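Local coordinates for fumarase E (Shigella flexneri 2a str. 2457T, PDB 3C8G), which probably catalyses the addition of water to fumarate to form malate, as a homodimeric member of the MtlR/FumE family, at residues F40-F45 / L76-K82; I70-L74 / I91-S95. All coordinates share one frame; numbering follows the deposited sequence.

Contact 1 (F40-F45 / L76-K82); sequences FLPSLF and LIYALGK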
loop_
_atom_site.group_PDB
_atom_site.type_symbol
_atom_site.label_atom_id
_atom_site.label_comp_id
_atom_site.label_asym_id
_atom_site.label_seq_id
_atom_site.Cartn_x
_atom_site.Cartn_y
_atom_site.Cartn_z
ATOM N N PHE B 40 -1.005 -12.393 7.700
ATOM C CA PHE B 40 0.363 -12.446 7.198
ATOM C C PHE B 40 1.026 -11.080 7.139
ATOM O O PHE B 40 2.190 -10.952 7.454
ATOM C CB PHE B 40 0.382 -13.081 5.805
ATOM C CG PHE B 40 1.761 -13.214 5.199
ATOM C CD1 PHE B 40 2.271 -12.219 4.370
ATOM C CD2 PHE B 40 2.534 -14.352 5.434
ATOM C CE1 PHE B 40 3.542 -12.348 3.807
ATOM C CE2 PHE B 40 3.810 -14.495 4.883
ATOM C CZ PHE B 40 4.313 -13.505 4.070
ATOM N N LEU B 41 0.278 -10.066 6.734
ATOM C CA LEU B 41 0.825 -8.717 6.523
ATOM C C LEU B 41 1.820 -8.159 7.580
ATOM O O LEU B 41 2.833 -7.576 7.202
ATOM C CB LEU B 41 -0.321 -7.725 6.248
ATOM C CG LEU B 41 -0.791 -7.243 4.852
ATOM C CD1 LEU B 41 -0.324 -8.041 3.618
ATOM C CD2 LEU B 41 -2.319 -7.084 4.857
ATOM N N PRO B 42 1.536 -8.328 8.898
ATOM C CA PRO B 42 2.520 -7.935 9.936
ATOM C C PRO B 42 3.935 -8.438 9.689
ATOM O O PRO B 42 4.899 -7.749 10.030
ATOM C CB PRO B 42 1.972 -8.581 11.210
ATOM C CG PRO B 42 0.491 -8.678 10.967
ATOM C CD PRO B 42 0.285 -8.841 9.495
ATOM N N SER B 43 4.032 -9.635 9.109
ATOM C CA SER B 43 5.300 -10.287 8.746
ATOM C C SER B 43 6.194 -9.413 7.910
ATOM O O SER B 43 7.407 -9.606 7.902
ATOM C CB SER B 43 5.036 -11.528 7.910
ATOM O OG SER B 43 5.085 -12.657 8.719
ATOM N N LEU B 44 5.591 -8.490 7.169
ATOM C CA LEU B 44 6.344 -7.677 6.239
ATOM C C LEU B 44 6.958 -6.499 6.940
ATOM O O LEU B 44 7.752 -5.773 6.364
ATOM C CB LEU B 44 5.423 -7.136 5.161
ATOM C CG LEU B 44 4.641 -8.166 4.390
ATOM C CD1 LEU B 44 3.430 -7.458 3.799
ATOM C CD2 LEU B 44 5.540 -8.791 3.329
ATOM N N PHE B 45 6.555 -6.290 8.181
ATOM C CA PHE B 45 6.855 -5.055 8.856
ATOM C C PHE B 45 7.631 -5.278 10.152
ATOM O O PHE B 45 7.551 -6.337 10.778
ATOM C CB PHE B 45 5.553 -4.304 9.117
ATOM C CG PHE B 45 4.764 -3.979 7.866
ATOM C CD1 PHE B 45 5.369 -3.345 6.773
ATOM C CD2 PHE B 45 3.401 -4.258 7.794
ATOM C CE1 PHE B 45 4.628 -3.016 5.622
ATOM C CE2 PHE B 45 2.663 -3.920 6.649
ATOM C CZ PHE B 45 3.289 -3.297 5.570
ATOM N N LEU B 76 1.164 -6.150 -2.742
ATOM C CA LEU B 76 2.198 -5.702 -1.790
ATOM C C LEU B 76 3.155 -6.850 -1.454
ATOM O O LEU B 76 4.367 -6.701 -1.563
ATOM C CB LEU B 76 1.589 -5.103 -0.510
ATOM C CG LEU B 76 2.192 -3.842 0.124
ATOM C CD1 LEU B 76 2.222 -3.951 1.629
ATOM C CD2 LEU B 76 3.564 -3.524 -0.356
ATOM N N ILE B 77 2.603 -7.995 -1.072
ATOM C CA ILE B 77 3.404 -9.147 -0.699
ATOM C C ILE B 77 4.282 -9.602 -1.864
ATOM O O ILE B 77 5.471 -9.930 -1.665
ATOM C CB ILE B 77 2.540 -10.324 -0.242
ATOM C CG1 ILE B 77 1.546 -9.888 0.856
ATOM C CG2 ILE B 77 3.435 -11.524 0.166
ATOM C CD1 ILE B 77 0.587 -10.985 1.290
ATOM N N TYR B 78 3.701 -9.624 -3.068
ATOM C CA TYR B 78 4.440 -9.968 -4.285
ATOM C C TYR B 78 5.592 -8.951 -4.502
ATOM O O TYR B 78 6.753 -9.310 -4.445
ATOM C CB TYR B 78 3.460 -10.068 -5.468
ATOM C CG TYR B 78 3.896 -10.962 -6.635
ATOM C CD1 TYR B 78 4.557 -12.175 -6.437
ATOM C CD2 TYR B 78 3.613 -10.591 -7.949
ATOM C CE1 TYR B 78 4.966 -12.969 -7.536
ATOM C CE2 TYR B 78 4.002 -11.377 -9.034
ATOM C CZ TYR B 78 4.670 -12.553 -8.832
ATOM O OH TYR B 78 5.023 -13.290 -9.944
ATOM N N ALA B 79 5.241 -7.681 -4.675
ATOM C CA ALA B 79 6.170 -6.542 -4.752
ATOM C C ALA B 79 7.414 -6.584 -3.841
ATOM O O ALA B 79 8.521 -6.217 -4.254
ATOM C CB ALA B 79 5.396 -5.266 -4.486
ATOM N N LEU B 80 7.222 -7.020 -2.602
ATOM C CA LEU B 80 8.326 -7.143 -1.669
ATOM C C LEU B 80 9.062 -8.479 -1.809
ATOM O O LEU B 80 9.911 -8.818 -0.973
ATOM C CB LEU B 80 7.844 -6.926 -0.235
ATOM C CG LEU B 80 7.153 -5.591 0.049
ATOM C CD1 LEU B 80 6.355 -5.635 1.351
ATOM C CD2 LEU B 80 8.157 -4.457 0.041
ATOM N N GLY B 81 8.735 -9.224 -2.870
ATOM C CA GLY B 81 9.373 -10.503 -3.185
ATOM C C GLY B 81 9.142 -11.532 -2.111
ATOM O O GLY B 81 10.046 -12.241 -1.724
ATOM N N LYS B 82 7.918 -11.631 -1.629
ATOM C CA LYS B 82 7.688 -12.418 -0.425
ATOM C C LYS B 82 6.685 -13.543 -0.594
ATOM O O LYS B 82 6.245 -14.158 0.363
ATOM C CB LYS B 82 7.380 -11.505 0.766
ATOM C CG LYS B 82 8.649 -10.859 1.316
ATOM C CD LYS B 82 8.485 -10.549 2.783
ATOM C CE LYS B 82 9.815 -10.430 3.475
ATOM N NZ LYS B 82 10.726 -9.502 2.753
#

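Contact 2 (I70-L74 / I91-S95); sequences IDVAL and ITHFS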
loop_
_atom_site.group_PDB
_atom_site.type_symbol
_atom_site.label_atom_id
_atom_site.label_comp_id
_atom_site.label_asym_id
_atom_site.label_seq_id
_atom_site.Cartn_x
_atom_site.Cartn_y
_atom_site.Cartn_z
ATOM N N ILE B 70 -7.979 -7.426 -0.834
ATOM C CA ILE B 70 -7.128 -8.560 -1.201
ATOM C C ILE B 70 -6.170 -8.282 -2.356
ATOM O O ILE B 70 -5.055 -8.754 -2.356
ATOM C CB ILE B 70 -7.931 -9.888 -1.409
ATOM C CG1 ILE B 70 -7.025 -11.091 -1.152
ATOM C CG2 ILE B 70 -8.595 -9.950 -2.781
ATOM C CD1 ILE B 70 -7.795 -12.374 -0.797
ATOM N N ASP B 71 -6.586 -7.488 -3.327
ATOM C CA ASP B 71 -5.736 -7.244 -4.492
ATOM C C ASP B 71 -4.474 -6.463 -4.093
ATOM O O ASP B 71 -3.351 -6.954 -4.320
ATOM C CB ASP B 71 -6.509 -6.545 -5.621
ATOM C CG ASP B 71 -7.823 -7.258 -5.988
ATOM O OD1 ASP B 71 -7.910 -8.511 -5.906
ATOM O OD2 ASP B 71 -8.783 -6.541 -6.380
ATOM N N VAL B 72 -4.647 -5.281 -3.477
ATOM C CA VAL B 72 -3.504 -4.428 -3.121
ATOM C C VAL B 72 -2.625 -5.128 -2.090
ATOM O O VAL B 72 -1.388 -5.102 -2.196
ATOM C CB VAL B 72 -3.866 -2.951 -2.711
ATOM C CG1 VAL B 72 -5.200 -2.502 -3.306
ATOM C CG2 VAL B 72 -3.855 -2.763 -1.217
ATOM N N ALA B 73 -3.255 -5.798 -1.130
ATOM C CA ALA B 73 -2.519 -6.686 -0.214
ATOM C C ALA B 73 -1.641 -7.752 -0.919
ATOM O O ALA B 73 -0.491 -7.979 -0.522
ATOM C CB ALA B 73 -3.467 -7.343 0.734
ATOM N N LEU B 74 -2.188 -8.417 -1.941
ATOM C CA LEU B 74 -1.451 -9.456 -2.665
ATOM C C LEU B 74 -0.299 -8.814 -3.399
ATOM O O LEU B 74 0.859 -9.211 -3.248
ATOM C CB LEU B 74 -2.330 -10.169 -3.685
ATOM C CG LEU B 74 -3.087 -11.402 -3.256
ATOM C CD1 LEU B 74 -4.047 -11.782 -4.385
ATOM C CD2 LEU B 74 -2.118 -12.534 -2.918
ATOM N N ILE B 91 -4.101 -17.050 -5.894
ATOM C CA ILE B 91 -4.962 -16.226 -5.051
ATOM C C ILE B 91 -5.559 -15.123 -5.890
ATOM O O ILE B 91 -6.727 -14.807 -5.767
ATOM C CB ILE B 91 -4.224 -15.631 -3.866
ATOM C CG1 ILE B 91 -3.583 -16.747 -3.044
ATOM C CG2 ILE B 91 -5.202 -14.849 -3.033
ATOM C CD1 ILE B 91 -2.848 -16.277 -1.807
ATOM N N THR B 92 -4.753 -14.561 -6.775
ATOM C CA THR B 92 -5.266 -13.650 -7.789
ATOM C C THR B 92 -6.435 -14.296 -8.544
ATOM O O THR B 92 -7.500 -13.703 -8.651
ATOM C CB THR B 92 -4.137 -13.207 -8.728
ATOM O OG1 THR B 92 -3.204 -12.464 -7.948
ATOM C CG2 THR B 92 -4.646 -12.294 -9.839
ATOM N N HIS B 93 -6.264 -15.528 -9.010
ATOM C CA HIS B 93 -7.359 -16.181 -9.717
ATOM C C HIS B 93 -8.607 -16.300 -8.861
ATOM O O HIS B 93 -9.699 -16.034 -9.342
ATOM C CB HIS B 93 -6.948 -17.523 -10.316
ATOM C CG HIS B 93 -6.047 -17.397 -11.511
ATOM N ND1 HIS B 93 -6.180 -16.390 -12.447
ATOM C CD2 HIS B 93 -5.001 -18.155 -11.927
ATOM C CE1 HIS B 93 -5.261 -16.533 -13.384
ATOM N NE2 HIS B 93 -4.545 -17.606 -13.100
ATOM N N PHE B 94 -8.461 -16.674 -7.596
ATOM C CA PHE B 94 -9.644 -16.746 -6.714
ATOM C C PHE B 94 -10.282 -15.377 -6.584
ATOM O O PHE B 94 -11.485 -15.278 -6.405
ATOM C CB PHE B 94 -9.305 -17.268 -5.307
ATOM C CG PHE B 94 -9.486 -18.752 -5.141
ATOM C CD1 PHE B 94 -8.499 -19.648 -5.578
ATOM C CD2 PHE B 94 -10.614 -19.255 -4.528
ATOM C CE1 PHE B 94 -8.640 -20.983 -5.442
ATOM C CE2 PHE B 94 -10.764 -20.629 -4.356
ATOM C CZ PHE B 94 -9.776 -21.490 -4.815
ATOM N N SER B 95 -9.480 -14.316 -6.685
ATOM C CA SER B 95 -10.022 -12.968 -6.479
ATOM C C SER B 95 -10.717 -12.484 -7.742
ATOM O O SER B 95 -11.839 -11.952 -7.701
ATOM C CB SER B 95 -8.943 -11.979 -6.035
ATOM O OG SER B 95 -9.551 -10.758 -5.637
#

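Contact 1 (F40-F45 / L76-K82)
Phe-40 and Ile-77, which meet side chain to side chain, each also offer a backbone carbonyl to a turn. Phe-40 O accepts Ser-43 N at 2.8 Å, the first bond of the short 3-10 turn 41-44. The last turn of helix 29-40 and this 3-10 turn present Phe-40, Leu-41 and Leu-44 to the end of helix 70-79.

Contact between the two segments is mostly apolar. Phe-40 has its CG anti to the backbone N (chi1 -179°), which carries the ring across to Ile-77. Ring atom CD1 of Phe-40 lies 3.7 Å from Ile-77 CD1, and CE1 approaches the CG2 branch of the same isoleucine. Ser-43 CB covers one face of this ring. Leu-41 crosses Ile-77 at about a right angle, with Leu-41 CD1 3.8 Å from Ile-77 CG1.

Leu-44 divides its methyls. Its CD1 faces Leu-76 and Ile-77. Its CD2 reaches Leu-80 CD1 at 3.8 Å and Lys-82 CD at 3.5 Å. Leu-44 and the aliphatic part of Lys-82 run past each other in opposite directions. Phe-45 adds a looser touch, CZ to Leu-76 CD1 at 4.1 Å, and also packs on Val-57 from the loop after helix 50-55.

The other subunit of the dimer lies close by: it packs on Phe-45 and Leu-80 and shares backbone hydrogen bonds with Ala-79. Helix 70-79 stops here. Lys-82 N returns to Ile-77 O at 3.0 Å, and Gly-81, with phi 63°, is the C-prime residue. The arrangement is a Schellman motif packed against a 3-10 turn.

Contact 2 (I70-L74 / I91-S95)
Ile-70 meets Ser-95 and Ile-91 on the facing helix. Its CG2 sits between the backbone N and the carbonyl carbon and packs against Ser-95 CB at 3.9 Å. Its CD1 is more loosely placed, 4.2 Å from Ile-91 CG2.

Asp-71 makes the polar link. Ser-95 OG donates to Asp-71 OD1 at 2.8 Å, using the syn lone pair of that oxygen. With chi1 at -170° the serine hydroxyl lies beside its own carbonyl carbon and points at the carboxylate. The other oxygen, Asp-71 OD2, bonds to His-99 NE2, one turn beyond Ser-95 on helix 85-103. Two partners therefore limit how the carboxylate can rotate.

Leu-74 supplies most of the apolar contact. Its CD1 lies 3.5 Å from Ile-91 CG2, and its CD2 is 3.9 Å from the same methyl, which thus meets both branches of the leucine. Leu-74 CD1 also touches Thr-92 OG1 at 3.7 Å. That hydroxyl has its hydrogen bond with Tyr-88 O.

The short helical segments are nearly antiparallel, at 165°, with axes 10.5 Å apart. Helix 29-40 packs beside them, through Leu-33 on Ile-70 and Ile-37 on Leu-74. Met-83 touches both Leu-74 and Ile-91, and helix 158-166 meets Ile-91 through Thr-166.

From the N terminus, helix 29-40 runs into segment 40-45. The chain then passes helix 50-55 and starts helix 70-79. Contact 1 closes this long loop where 76-82 returns to 40-45. Contact 2 closes a shorter one, in which the chain turns after helix 70-79 and helix 85-103 brings 91-95 back beside 70-74. The segments alternate, so the two closures cross. Helix 70-79 serves both: its start in contact 2 and its end in contact 1. The contact centres are 13 Å apart, and Leu-41 CD1 packs 4.1 Å from Ala-73 O between them. Together they tie helix 85-103 and the exit of helix 29-40 to one short helix.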